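Local coordinates for ML032222a iGluR (Mnemiopsis leidyi, PDB 4YKI), which binds glycine in its ligand-binding domain and probably serves as a glycine-activated ion channel subunit of the ionotropic glutamate receptor family, at residues M21-E26 with D32-M37; V38-V43 with E246-G251; V42-E47 with L233-E238; I56-R61 with I77-D82. All blocks are in the same frame, centred on the assembly; numbering follows the deposited sequence.

Interaction 1: M21-E26 with D32-M37; sequences MFFATE and DCWSGM
Phe23 lies against the indole of Trp34: its CD1 sits 3.4 Å from Trp34 CE2, over one face of the ring near the rim. The ring planes make 49°, an oblique pairing. Phe23 CB adds a CH-pi contact, 10° off the normal of the six-membered ring. With CG anti to the backbone N (chi1 178°), the phenyl group brings CE1 to within 3.8 Å of Cys33 CB. Met21, bent at chi2 and chi3, crosses the indole at about a right angle, its CE in apolar contact 3.7 Å from Trp34 CE3 and its SD obliquely beside the ring as a Met-aromatic contact. Replacing Trp34 with an alanine would probably leave Phe23 and Met21 without their shared surface and free the phenyl ring to turn.

An antiparallel hairpin holds these groups in register. Phe22 N to Ser35 O (2.7 Å) and Ser35 N to Phe22 O (3.1 Å) join the hydrogen-bonded pair; Ala24 N to Cys33 O (2.8 Å) follows the non-hydrogen-bonded pair Phe23-Trp34. The disulfide Cys28-Cys33 closes the connecting loop just before strand 34-35. Gly36 occupies the N-cap position of helix 37-49, whose Asn39 touches Met21 and Trp34, while Tyr55 of strand 52-56 meets the indole.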
loop_
_atom_site.group_PDB
_atom_site.type_symbol
_atom_site.label_atom_id
_atom_site.label_comp_id
_atom_site.label_asym_id
_atom_site.label_seq_id
_atom_site.Cartn_x
_atom_site.Cartn_y
_atom_site.Cartn_z
ATOM N N MET B 21 10.057 0.988 -16.232
ATOM C CA MET B 21 11.178 0.396 -16.973
ATOM C C MET B 21 11.146 0.888 -18.408
ATOM O O MET B 21 10.084 0.950 -19.033
ATOM C CB MET B 21 11.143 -1.128 -16.981
ATOM C CG MET B 21 11.550 -1.775 -15.676
ATOM S SD MET B 21 13.248 -1.366 -15.228
ATOM C CE MET B 21 13.816 -2.968 -14.705
ATOM N N PHE B 22 12.346 1.217 -18.888
ATOM C CA PHE B 22 12.647 1.542 -20.273
ATOM C C PHE B 22 13.666 0.496 -20.740
ATOM O O PHE B 22 14.637 0.232 -20.031
ATOM C CB PHE B 22 13.297 2.929 -20.379
ATOM C CG PHE B 22 12.421 4.082 -19.932
ATOM C CD1 PHE B 22 12.215 4.348 -18.585
ATOM C CD2 PHE B 22 11.887 4.952 -20.864
ATOM C CE1 PHE B 22 11.431 5.415 -18.188
ATOM C CE2 PHE B 22 11.119 6.027 -20.465
ATOM C CZ PHE B 22 10.897 6.262 -19.137
ATOM N N PHE B 23 13.448 -0.083 -21.919
ATOM C CA PHE B 23 14.349 -1.099 -22.478
ATOM C C PHE B 23 14.867 -0.630 -23.829
ATOM O O PHE B 23 14.099 -0.452 -24.769
ATOM C CB PHE B 23 13.629 -2.453 -22.634
ATOM C CG PHE B 23 14.486 -3.529 -23.256
ATOM C CD1 PHE B 23 15.562 -4.045 -22.574
ATOM C CD2 PHE B 23 14.222 -4.006 -24.534
ATOM C CE1 PHE B 23 16.359 -5.013 -23.137
ATOM C CE2 PHE B 23 15.019 -4.993 -25.095
ATOM C CZ PHE B 23 16.095 -5.486 -24.400
ATOM N N ALA B 24 16.170 -0.413 -23.914
ATOM C CA ALA B 24 16.810 -0.053 -25.167
ATOM C C ALA B 24 17.037 -1.314 -25.989
ATOM O O ALA B 24 17.496 -2.327 -25.463
ATOM C CB ALA B 24 18.121 0.657 -24.908
ATOM N N THR B 25 16.716 -1.254 -27.278
ATOM C CA THR B 25 16.742 -2.430 -28.144
ATOM C C THR B 25 18.006 -2.502 -28.992
ATOM O O THR B 25 18.157 -3.415 -29.800
ATOM C CB THR B 25 15.521 -2.453 -29.056
ATOM O OG1 THR B 25 15.446 -1.220 -29.771
ATOM C CG2 THR B 25 14.244 -2.620 -28.230
ATOM N N GLU B 26 18.905 -1.544 -28.796
ATOM C CA GLU B 26 20.156 -1.466 -29.553
ATOM C C GLU B 26 21.123 -0.585 -28.771
ATOM O O GLU B 26 20.705 0.179 -27.898
ATOM C CB GLU B 26 19.922 -0.869 -30.961
ATOM C CG GLU B 26 19.437 0.578 -30.942
ATOM C CD GLU B 26 19.056 1.127 -32.312
ATOM O OE1 GLU B 26 19.920 1.159 -33.210
ATOM O OE2 GLU B 26 17.885 1.546 -32.475
ATOM N N ASP B 32 22.692 -2.695 -18.819
ATOM C CA ASP B 32 22.787 -1.327 -19.338
ATOM C C ASP B 32 21.656 -0.954 -20.260
ATOM O O ASP B 32 21.445 0.221 -20.502
ATOM C CB ASP B 32 24.053 -1.137 -20.181
ATOM C CG ASP B 32 25.310 -1.169 -19.393
ATOM O OD1 ASP B 32 25.267 -0.945 -18.170
ATOM O OD2 ASP B 32 26.363 -1.375 -20.039
ATOM N N CYS B 33 20.961 -1.950 -20.790
ATOM C CA CYS B 33 19.813 -1.700 -21.652
ATOM C C CYS B 33 18.592 -1.192 -20.900
ATOM O O CYS B 33 17.643 -0.709 -21.511
ATOM C CB CYS B 33 19.433 -2.951 -22.428
ATOM S SG CYS B 33 20.690 -3.535 -23.576
ATOM N N TRP B 34 18.621 -1.295 -19.574
ATOM C CA TRP B 34 17.465 -1.018 -18.731
ATOM C C TRP B 34 17.658 0.276 -17.945
ATOM O O TRP B 34 18.758 0.567 -17.486
ATOM C CB TRP B 34 17.232 -2.173 -17.765
ATOM C CG TRP B 34 16.843 -3.452 -18.443
ATOM C CD1 TRP B 34 17.685 -4.401 -18.965
ATOM C CD2 TRP B 34 15.516 -3.931 -18.679
ATOM N NE1 TRP B 34 16.964 -5.426 -19.507
ATOM C CE2 TRP B 34 15.630 -5.172 -19.334
ATOM C CE3 TRP B 34 14.243 -3.438 -18.383
ATOM C CZ2 TRP B 34 14.516 -5.932 -19.692
ATOM C CZ3 TRP B 34 13.135 -4.194 -18.747
ATOM C CH2 TRP B 34 13.281 -5.424 -19.403
ATOM N N SER B 35 16.579 1.038 -17.790
ATOM C CA SER B 35 16.570 2.237 -16.976
ATOM C C SER B 35 15.144 2.453 -16.471
ATOM O O SER B 35 14.200 1.843 -16.958
ATOM C CB SER B 35 17.064 3.452 -17.760
ATOM O OG SER B 35 16.251 3.685 -18.897
ATOM N N GLY B 36 14.987 3.345 -15.501
ATOM C CA GLY B 36 13.681 3.720 -15.002
ATOM C C GLY B 36 13.576 3.612 -13.493
ATOM O O GLY B 36 14.550 3.286 -12.814
ATOM N N MET B 37 12.394 3.924 -12.967
ATOM C CA MET B 37 12.159 3.884 -11.530
ATOM C C MET B 37 12.473 2.524 -10.930
ATOM O O MET B 37 13.149 2.431 -9.896
ATOM C CB MET B 37 10.712 4.271 -11.240
ATOM C CG MET B 37 10.328 4.104 -9.785
ATOM S SD MET B 37 8.680 4.719 -9.476
ATOM C CE MET B 37 8.519 4.495 -7.708
#

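Interaction 2: V38-V43 with E246-G251; sequences VNDMVV and EKWSSG
Asp40 OD2 accepts from two side chains: the indole NE1 of Trp248 and the ammonium NZ of Lys247, each 2.8 Å from that oxygen. The two donors reach it from opposite faces of the carboxylate plane. Lys247 NZ comes on the syn side, 23° out of the plane, and completes a salt bridge, whereas Trp248 NE1 approaches from well above the plane. Seen from the indole, the bond is well placed, since OD2 lies in the ring plane at its edge and the N-H...O angle is 161°.

The other carboxylate oxygen is served by water. Water 1 donates to Asp40 OD1 and accepts from Lys247 NZ at 2.7 Å, so the ammonium group holds one carboxylate oxygen directly and the other through the solvent. This surface salt bridge and indole-carboxylate hydrogen bond join helix 37-49, which carries Asp40, to the last turn of helix 240-248 in the ligand-binding domain. Lys247 is extended from CG onward, its CG anti to the backbone N (chi1 173°), and it runs past the indole with CE 3.2 Å above the plane of the Trp248 ring, offset toward the rim. The positive charge would probably favour the ionised form of Asp40. Deeper between the helices the contact turns apolar, as Met41 packs on Ile241 and Leu244. Asn39, the residue before Asp40, has its OD1 hydrogen-bonded to Tyr55 OH.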
loop_
_atom_site.group_PDB
_atom_site.type_symbol
_atom_site.label_atom_id
_atom_site.label_comp_id
_atom_site.label_asym_id
_atom_site.label_seq_id
_atom_site.Cartn_x
_atom_site.Cartn_y
_atom_site.Cartn_z
ATOM N N VAL B 38 11.964 1.460 -11.539
ATOM C CA VAL B 38 12.210 0.132 -10.994
ATOM C C VAL B 38 13.693 -0.239 -11.101
ATOM O O VAL B 38 14.266 -0.821 -10.187
ATOM C CB VAL B 38 11.291 -0.934 -11.647
ATOM C CG1 VAL B 38 11.730 -2.344 -11.319
ATOM C CG2 VAL B 38 9.854 -0.710 -11.156
ATOM N N ASN B 39 14.333 0.091 -12.222
ATOM C CA ASN B 39 15.752 -0.160 -12.342
ATOM C C ASN B 39 16.542 0.516 -11.222
ATOM O O ASN B 39 17.454 -0.070 -10.659
ATOM C CB ASN B 39 16.287 0.279 -13.700
ATOM C CG ASN B 39 17.740 -0.093 -13.870
ATOM O OD1 ASN B 39 18.093 -1.265 -13.886
ATOM N ND2 ASN B 39 18.594 0.905 -13.994
ATOM N N ASP B 40 16.206 1.765 -10.918
ATOM C CA ASP B 40 16.891 2.481 -9.839
ATOM C C ASP B 40 16.686 1.773 -8.495
ATOM O O ASP B 40 17.598 1.714 -7.694
ATOM C CB ASP B 40 16.407 3.940 -9.739
ATOM C CG ASP B 40 16.947 4.840 -10.829
ATOM O OD1 ASP B 40 17.863 4.436 -11.569
ATOM O OD2 ASP B 40 16.464 5.987 -10.887
ATOM N N MET B 41 15.492 1.234 -8.254
ATOM C CA MET B 41 15.234 0.440 -7.056
ATOM C C MET B 41 16.112 -0.814 -7.018
ATOM O O MET B 41 16.700 -1.125 -5.988
ATOM C CB MET B 41 13.759 0.045 -7.004
ATOM C CG MET B 41 12.824 1.225 -6.817
ATOM S SD MET B 41 11.097 0.885 -7.123
ATOM C CE MET B 41 10.691 -0.264 -5.794
ATOM N N VAL B 42 16.191 -1.523 -8.139
ATOM C CA VAL B 42 16.976 -2.761 -8.222
ATOM C C VAL B 42 18.459 -2.483 -8.005
ATOM O O VAL B 42 19.136 -3.219 -7.301
ATOM C CB VAL B 42 16.750 -3.471 -9.573
ATOM C CG1 VAL B 42 17.760 -4.590 -9.790
ATOM C CG2 VAL B 42 15.342 -4.021 -9.664
ATOM N N VAL B 43 18.962 -1.418 -8.615
ATOM C CA VAL B 43 20.363 -1.058 -8.457
ATOM C C VAL B 43 20.689 -0.842 -6.978
ATOM O O VAL B 43 21.688 -1.341 -6.466
ATOM C CB VAL B 43 20.728 0.198 -9.279
ATOM C CG1 VAL B 43 22.080 0.760 -8.874
ATOM C CG2 VAL B 43 20.741 -0.124 -10.772
ATOM N N GLU B 246 9.057 11.219 -8.656
ATOM C CA GLU B 246 9.281 12.585 -9.126
ATOM C C GLU B 246 10.326 12.635 -10.251
ATOM O O GLU B 246 10.159 13.361 -11.232
ATOM C CB GLU B 246 9.698 13.479 -7.953
ATOM C CG GLU B 246 10.100 14.897 -8.335
ATOM C CD GLU B 246 8.923 15.766 -8.745
ATOM O OE1 GLU B 246 7.764 15.312 -8.621
ATOM O OE2 GLU B 246 9.164 16.915 -9.184
ATOM N N LYS B 247 11.410 11.881 -10.096
ATOM C CA LYS B 247 12.458 11.834 -11.110
ATOM C C LYS B 247 11.946 11.335 -12.450
ATOM O O LYS B 247 12.263 11.910 -13.491
ATOM C CB LYS B 247 13.573 10.895 -10.648
ATOM C CG LYS B 247 14.657 10.635 -11.695
ATOM C CD LYS B 247 15.746 9.743 -11.139
ATOM C CE LYS B 247 16.729 9.329 -12.227
ATOM N NZ LYS B 247 17.755 8.377 -11.689
ATOM N N TRP B 248 11.159 10.266 -12.426
ATOM C CA TRP B 248 10.836 9.525 -13.644
ATOM C C TRP B 248 9.484 9.842 -14.273
ATOM O O TRP B 248 9.320 9.688 -15.486
ATOM C CB TRP B 248 10.903 8.015 -13.376
ATOM C CG TRP B 248 12.282 7.535 -13.215
ATOM C CD1 TRP B 248 12.916 7.204 -12.055
ATOM C CD2 TRP B 248 13.227 7.330 -14.264
ATOM N NE1 TRP B 248 14.211 6.814 -12.323
ATOM C CE2 TRP B 248 14.420 6.880 -13.674
ATOM C CE3 TRP B 248 13.178 7.494 -15.654
ATOM C CZ2 TRP B 248 15.558 6.590 -14.432
ATOM C CZ3 TRP B 248 14.292 7.207 -16.396
ATOM C CH2 TRP B 248 15.474 6.768 -15.792
ATOM N N SER B 249 8.490 10.230 -13.481
ATOM C CA SER B 249 7.178 10.453 -14.076
ATOM C C SER B 249 7.169 11.798 -14.790
ATOM O O SER B 249 7.907 12.723 -14.430
ATOM C CB SER B 249 6.065 10.340 -13.046
ATOM O OG SER B 249 6.173 11.361 -12.089
ATOM N N SER B 250 6.319 11.907 -15.803
ATOM C CA SER B 250 6.263 13.095 -16.644
ATOM C C SER B 250 5.593 14.242 -15.901
ATOM O O SER B 250 4.688 14.030 -15.089
ATOM C CB SER B 250 5.518 12.783 -17.947
ATOM O OG SER B 250 4.228 12.248 -17.700
ATOM N N GLY B 251 6.060 15.457 -16.177
ATOM C CA GLY B 251 5.555 16.648 -15.526
ATOM C C GLY B 251 5.070 17.614 -16.581
ATOM O O GLY B 251 5.090 17.301 -17.775
HETATM O O HOH W 1 19.626 6.513 -12.175
#

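Interaction 3: V42-E47 with L233-E238; sequences VVKLSE and LKFREE
Helix 37-49 and helix 225-238 meet here through one aromatic side chain, a buried contact of 133 Å² within the ligand-binding domain. Phe235 points at the other helix and fits its ring end between Lys44 and Leu45. Its CZ lies 3.7 Å from Lys44 CG, and the aliphatic start of the lysine is what touches, with CB at a similar distance. Bends at chi2 and chi3 (62° and 63°) carry the remainder of Lys44 away from the ring. On the other flank Leu45 CD2 comes to 3.8 Å from Phe235 CZ, and Leu45 CG to 3.9 Å from Phe235 CE2. Both neighbours cross the phenyl group obliquely, and no hydrogen bond joins the segments. A serine in place of Phe235 would probably open a gap beside Leu45 and the lysine methylenes, breaking the apolar link between the helices.

Phe240 meets the Phe235 ring edge-to-face. Elsewhere on helix 225-238, Arg236 and Glu237 hydrogen-bond to Glu213 and Ser96 of the second subunit. The CA atoms of Lys44 and Phe235, the nearest pair, are 9.4 Å apart, and one aromatic side chain set against Lys44 and Leu45 makes this helix-helix packing of the periplasmic-binding-protein-like fold.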
loop_
_atom_site.group_PDB
_atom_site.type_symbol
_atom_site.label_atom_id
_atom_site.label_comp_id
_atom_site.label_asym_id
_atom_site.label_seq_id
_atom_site.Cartn_x
_atom_site.Cartn_y
_atom_site.Cartn_z
ATOM N N VAL B 42 16.191 -1.523 -8.139
ATOM C CA VAL B 42 16.976 -2.761 -8.222
ATOM C C VAL B 42 18.459 -2.483 -8.005
ATOM O O VAL B 42 19.136 -3.219 -7.301
ATOM C CB VAL B 42 16.750 -3.471 -9.573
ATOM C CG1 VAL B 42 17.760 -4.590 -9.790
ATOM C CG2 VAL B 42 15.342 -4.021 -9.664
ATOM N N VAL B 43 18.962 -1.418 -8.615
ATOM C CA VAL B 43 20.363 -1.058 -8.457
ATOM C C VAL B 43 20.689 -0.842 -6.978
ATOM O O VAL B 43 21.688 -1.341 -6.466
ATOM C CB VAL B 43 20.728 0.198 -9.279
ATOM C CG1 VAL B 43 22.080 0.760 -8.874
ATOM C CG2 VAL B 43 20.741 -0.124 -10.772
ATOM N N LYS B 44 19.858 -0.076 -6.286
ATOM C CA LYS B 44 20.083 0.173 -4.867
ATOM C C LYS B 44 19.980 -1.104 -4.020
ATOM O O LYS B 44 20.785 -1.318 -3.131
ATOM C CB LYS B 44 19.102 1.235 -4.367
ATOM C CG LYS B 44 19.425 1.832 -3.012
ATOM C CD LYS B 44 20.772 2.566 -2.972
ATOM C CE LYS B 44 20.810 3.774 -3.918
ATOM N NZ LYS B 44 22.024 4.654 -3.751
ATOM N N LEU B 45 18.994 -1.950 -4.305
ATOM C CA LEU B 45 18.862 -3.239 -3.634
ATOM C C LEU B 45 20.123 -4.065 -3.832
ATOM O O LEU B 45 20.607 -4.684 -2.888
ATOM C CB LEU B 45 17.650 -4.018 -4.149
ATOM C CG LEU B 45 16.284 -3.517 -3.693
ATOM C CD1 LEU B 45 15.187 -4.214 -4.489
ATOM C CD2 LEU B 45 16.066 -3.696 -2.200
ATOM N N SER B 46 20.658 -4.077 -5.052
ATOM C CA SER B 46 21.838 -4.896 -5.340
ATOM C C SER B 46 23.063 -4.389 -4.596
ATOM O O SER B 46 23.881 -5.178 -4.127
ATOM C CB SER B 46 22.113 -4.963 -6.850
ATOM O OG SER B 46 22.718 -3.774 -7.343
ATOM N N GLU B 47 23.181 -3.071 -4.477
ATOM C CA GLU B 47 24.303 -2.495 -3.748
ATOM C C GLU B 47 24.209 -2.769 -2.259
ATOM O O GLU B 47 25.215 -3.064 -1.620
ATOM C CB GLU B 47 24.358 -1.003 -4.003
ATOM C CG GLU B 47 24.791 -0.720 -5.402
ATOM C CD GLU B 47 24.685 0.727 -5.779
ATOM O OE1 GLU B 47 24.160 1.534 -4.974
ATOM O OE2 GLU B 47 25.123 1.046 -6.904
ATOM N N LEU B 233 10.426 -1.498 2.422
ATOM C CA LEU B 233 9.833 -0.655 3.468
ATOM C C LEU B 233 10.757 0.520 3.812
ATOM O O LEU B 233 10.317 1.655 3.924
ATOM C CB LEU B 233 9.497 -1.497 4.683
ATOM C CG LEU B 233 8.927 -0.758 5.900
ATOM C CD1 LEU B 233 7.805 0.207 5.585
ATOM C CD2 LEU B 233 8.492 -1.796 6.922
ATOM N N LYS B 234 12.049 0.254 3.944
ATOM C CA LYS B 234 12.999 1.321 4.228
ATOM C C LYS B 234 13.023 2.362 3.102
ATOM O O LYS B 234 12.999 3.553 3.361
ATOM C CB LYS B 234 14.396 0.748 4.479
ATOM C CG LYS B 234 15.367 1.716 5.153
ATOM C CD LYS B 234 14.882 2.115 6.546
ATOM C CE LYS B 234 15.942 2.825 7.376
ATOM N NZ LYS B 234 15.361 3.473 8.579
ATOM N N PHE B 235 13.058 1.919 1.848
ATOM C CA PHE B 235 13.011 2.858 0.724
ATOM C C PHE B 235 11.791 3.777 0.867
ATOM O O PHE B 235 11.886 4.979 0.668
ATOM C CB PHE B 235 12.843 2.118 -0.622
ATOM C CG PHE B 235 14.068 1.399 -1.148
ATOM C CD1 PHE B 235 15.299 1.469 -0.543
ATOM C CD2 PHE B 235 13.947 0.687 -2.315
ATOM C CE1 PHE B 235 16.383 0.806 -1.078
ATOM C CE2 PHE B 235 15.013 0.019 -2.852
ATOM C CZ PHE B 235 16.240 0.076 -2.248
ATOM N N ARG B 236 10.646 3.216 1.231
ATOM C CA ARG B 236 9.445 4.023 1.357
ATOM C C ARG B 236 9.577 5.028 2.507
ATOM O O ARG B 236 9.291 6.216 2.350
ATOM C CB ARG B 236 8.234 3.124 1.562
ATOM C CG ARG B 236 6.921 3.813 1.466
ATOM C CD ARG B 236 5.802 2.796 1.391
ATOM N NE ARG B 236 4.503 3.430 1.453
ATOM C CZ ARG B 236 3.346 2.812 1.236
ATOM N NH1 ARG B 236 3.306 1.522 0.936
ATOM N NH2 ARG B 236 2.225 3.484 1.358
ATOM N N GLU B 237 10.028 4.537 3.655
ATOM C CA GLU B 237 10.180 5.348 4.856
ATOM C C GLU B 237 11.203 6.464 4.681
ATOM O O GLU B 237 11.046 7.546 5.237
ATOM C CB GLU B 237 10.578 4.428 6.015
ATOM C CG GLU B 237 10.766 5.137 7.349
ATOM C CD GLU B 237 10.890 4.183 8.505
ATOM O OE1 GLU B 237 9.984 3.371 8.724
ATOM O OE2 GLU B 237 11.905 4.248 9.213
ATOM N N GLU B 238 12.253 6.208 3.921
ATOM C CA GLU B 238 13.279 7.215 3.688
ATOM C C GLU B 238 12.907 8.226 2.622
ATOM O O GLU B 238 13.620 9.205 2.445
ATOM C CB GLU B 238 14.621 6.551 3.360
ATOM C CG GLU B 238 15.197 5.800 4.548
ATOM C CD GLU B 238 16.459 5.045 4.240
ATOM O OE1 GLU B 238 16.644 4.642 3.087
ATOM O OE2 GLU B 238 17.259 4.840 5.176
#

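Interaction 4: I56-R61 with I77-D82; sequences IQPDDR and IRDLLD
Residues 56-61 leave strand 52-56 and fold into a type I beta turn from Pro58 to Arg61, closed by Arg61 N to Pro58 O at 3.0 Å, while 77-81 is the last part of helix 75-81. The backbones come closest at Pro58 and Asp79, with CA atoms 6.6 Å apart. Asp79 OD2 bridges this space, lying 3.3 Å from Pro58 CA and 3.6 Å from Pro58 CB, contacts without a direct hydrogen bond.

The polar coupling runs through water. Waters 2 and 3 both donate to Asp79 OD2, and to Ile56 O and Gln57 O respectively; water 4 donates to Asp79 OD1 at 2.9 Å and accepts from Asp59 N. With CG anti to the carbonyl carbon (chi1 -82°), the carboxylate reaches this three-water bridge. The contact belongs to a beta-alpha-beta crossover: strand 52-56, helix 75-81 and parallel strand 87-89, with strand 9-13 between the two strands; Ile77 and Leu80 rest on Ile88.

Pro58 O has a second donor, Arg61 NH1, at 2.9 Å. The two donors approach from opposite faces of the carbonyl plane. Asp60 OD2 accepts from Gly75 N at the start of the same helix, and Arg78 NE pairs with Asp82 OD2.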
loop_
_atom_site.group_PDB
_atom_site.type_symbol
_atom_site.label_atom_id
_atom_site.label_comp_id
_atom_site.label_asym_id
_atom_site.label_seq_id
_atom_site.Cartn_x
_atom_site.Cartn_y
_atom_site.Cartn_z
ATOM N N ILE B 56 15.277 -10.790 -17.360
ATOM C CA ILE B 56 14.777 -11.784 -18.314
ATOM C C ILE B 56 13.329 -11.432 -18.647
ATOM O O ILE B 56 12.460 -11.357 -17.767
ATOM C CB ILE B 56 14.842 -13.219 -17.746
ATOM C CG1 ILE B 56 16.308 -13.564 -17.420
ATOM C CG2 ILE B 56 14.187 -14.255 -18.714
ATOM C CD1 ILE B 56 16.576 -14.981 -16.996
ATOM N N GLN B 57 13.084 -11.196 -19.932
ATOM C CA GLN B 57 11.741 -10.913 -20.401
ATOM C C GLN B 57 11.048 -12.177 -20.864
ATOM O O GLN B 57 11.661 -13.032 -21.471
ATOM C CB GLN B 57 11.794 -9.928 -21.561
ATOM C CG GLN B 57 12.551 -8.665 -21.276
ATOM C CD GLN B 57 12.288 -7.622 -22.322
ATOM O OE1 GLN B 57 11.152 -7.173 -22.498
ATOM N NE2 GLN B 57 13.337 -7.225 -23.040
ATOM N N PRO B 58 9.741 -12.298 -20.619
ATOM C CA PRO B 58 9.026 -13.455 -21.160
ATOM C C PRO B 58 8.911 -13.349 -22.669
ATOM O O PRO B 58 8.679 -12.260 -23.194
ATOM C CB PRO B 58 7.646 -13.358 -20.513
ATOM C CG PRO B 58 7.460 -11.898 -20.314
ATOM C CD PRO B 58 8.833 -11.361 -19.946
ATOM N N ASP B 59 9.073 -14.466 -23.359
ATOM C CA ASP B 59 8.948 -14.467 -24.801
ATOM C C ASP B 59 7.581 -13.944 -25.273
ATOM O O ASP B 59 7.473 -13.310 -26.324
ATOM C CB ASP B 59 9.178 -15.893 -25.325
ATOM C CG ASP B 59 10.569 -16.420 -25.009
ATOM O OD1 ASP B 59 11.516 -15.612 -25.019
ATOM O OD2 ASP B 59 10.725 -17.650 -24.793
ATOM N N ASP B 60 6.534 -14.194 -24.497
ATOM C CA ASP B 60 5.196 -13.771 -24.889
ATOM C C ASP B 60 4.944 -12.278 -24.624
ATOM O O ASP B 60 3.924 -11.768 -25.044
ATOM C CB ASP B 60 4.106 -14.669 -24.260
ATOM C CG ASP B 60 4.039 -14.616 -22.728
ATOM O OD1 ASP B 60 4.579 -13.671 -22.102
ATOM O OD2 ASP B 60 3.385 -15.538 -22.177
ATOM N N ARG B 61 5.879 -11.603 -23.941
ATOM C CA ARG B 61 5.817 -10.180 -23.586
ATOM C C ARG B 61 4.537 -9.786 -22.815
ATOM O O ARG B 61 4.091 -8.650 -22.854
ATOM C CB ARG B 61 6.123 -9.296 -24.802
ATOM C CG ARG B 61 7.568 -9.465 -25.403
ATOM C CD ARG B 61 8.695 -9.013 -24.415
ATOM N NE ARG B 61 10.001 -8.822 -25.063
ATOM C CZ ARG B 61 10.882 -9.790 -25.304
ATOM N NH1 ARG B 61 10.622 -11.037 -24.947
ATOM N NH2 ARG B 61 12.045 -9.509 -25.882
ATOM N N ILE B 77 4.609 -13.997 -14.772
ATOM C CA ILE B 77 4.168 -14.900 -13.716
ATOM C C ILE B 77 4.624 -16.329 -14.035
ATOM O O ILE B 77 5.189 -17.022 -13.189
ATOM C CB ILE B 77 2.637 -14.872 -13.529
ATOM C CG1 ILE B 77 2.108 -13.462 -13.203
ATOM C CG2 ILE B 77 2.235 -15.857 -12.432
ATOM C CD1 ILE B 77 2.555 -12.874 -11.896
ATOM N N ARG B 78 4.379 -16.775 -15.268
ATOM C CA ARG B 78 4.758 -18.126 -15.669
ATOM C C ARG B 78 6.264 -18.344 -15.584
ATOM O O ARG B 78 6.718 -19.393 -15.133
ATOM C CB ARG B 78 4.238 -18.440 -17.082
ATOM C CG ARG B 78 4.605 -19.811 -17.621
ATOM C CD ARG B 78 4.073 -20.969 -16.790
ATOM N NE ARG B 78 4.360 -22.251 -17.444
ATOM C CZ ARG B 78 3.618 -22.799 -18.404
ATOM N NH1 ARG B 78 2.499 -22.231 -18.835
ATOM N NH2 ARG B 78 4.008 -23.943 -18.931
ATOM N N ASP B 79 7.043 -17.349 -16.008
ATOM C CA ASP B 79 8.493 -17.492 -15.938
ATOM C C ASP B 79 8.954 -17.666 -14.494
ATOM O O ASP B 79 9.882 -18.414 -14.216
ATOM C CB ASP B 79 9.191 -16.276 -16.551
ATOM C CG ASP B 79 9.310 -16.322 -18.067
ATOM O OD1 ASP B 79 8.827 -17.269 -18.717
ATOM O OD2 ASP B 79 9.889 -15.336 -18.590
ATOM N N LEU B 80 8.329 -16.929 -13.569
ATOM C CA LEU B 80 8.662 -17.069 -12.148
ATOM C C LEU B 80 8.309 -18.481 -11.642
ATOM O O LEU B 80 9.121 -19.128 -11.005
ATOM C CB LEU B 80 7.919 -15.988 -11.353
ATOM C CG LEU B 80 8.278 -15.866 -9.878
ATOM C CD1 LEU B 80 9.697 -15.378 -9.713
ATOM C CD2 LEU B 80 7.348 -14.905 -9.189
ATOM N N LEU B 81 7.106 -18.955 -11.955
ATOM C CA LEU B 81 6.670 -20.295 -11.551
ATOM C C LEU B 81 7.574 -21.382 -12.101
ATOM O O LEU B 81 7.781 -22.393 -11.448
ATOM C CB LEU B 81 5.237 -20.549 -11.998
ATOM C CG LEU B 81 4.195 -19.695 -11.268
ATOM C CD1 LEU B 81 2.837 -19.854 -11.914
ATOM C CD2 LEU B 81 4.099 -20.049 -9.779
ATOM N N ASP B 82 8.118 -21.152 -13.301
ATOM C CA ASP B 82 8.976 -22.134 -13.954
ATOM C C ASP B 82 10.444 -21.999 -13.572
ATOM O O ASP B 82 11.285 -22.680 -14.146
ATOM C CB ASP B 82 8.863 -21.992 -15.472
ATOM C CG ASP B 82 7.544 -22.497 -16.030
ATOM O OD1 ASP B 82 6.778 -23.165 -15.301
ATOM O OD2 ASP B 82 7.282 -22.197 -17.205
HETATM O O HOH W 2 10.175 -13.013 -17.108
HETATM O O HOH W 3 11.763 -15.937 -20.687
HETATM O O HOH W 4 9.595 -16.979 -21.469
#

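How the interactions relate
From the N terminus, interaction 1 closes first, a short hairpin completed by 32-37. The chain runs straight from it into helix 37-49, where interactions 2 and 3 both begin and share Val42 and Val43. Interaction 3 closes at 233-238 and interaction 2 at 246-251, tying the successive C-terminal helices 225-238 and 240-248 to helix 37-49; the two contacts meet at Met41 and Phe235. Interaction 4 is a local closure within both of these long loops, tying the loop after strand 52-56 to helix 75-81. Interaction 1 touches interaction 2 where Gly36 and Met37 pack on Trp248, and interaction 4 where Phe23 and Trp34 meet Gln57. Interactions 3 and 4 stay about 10 Å apart at their nearest atoms.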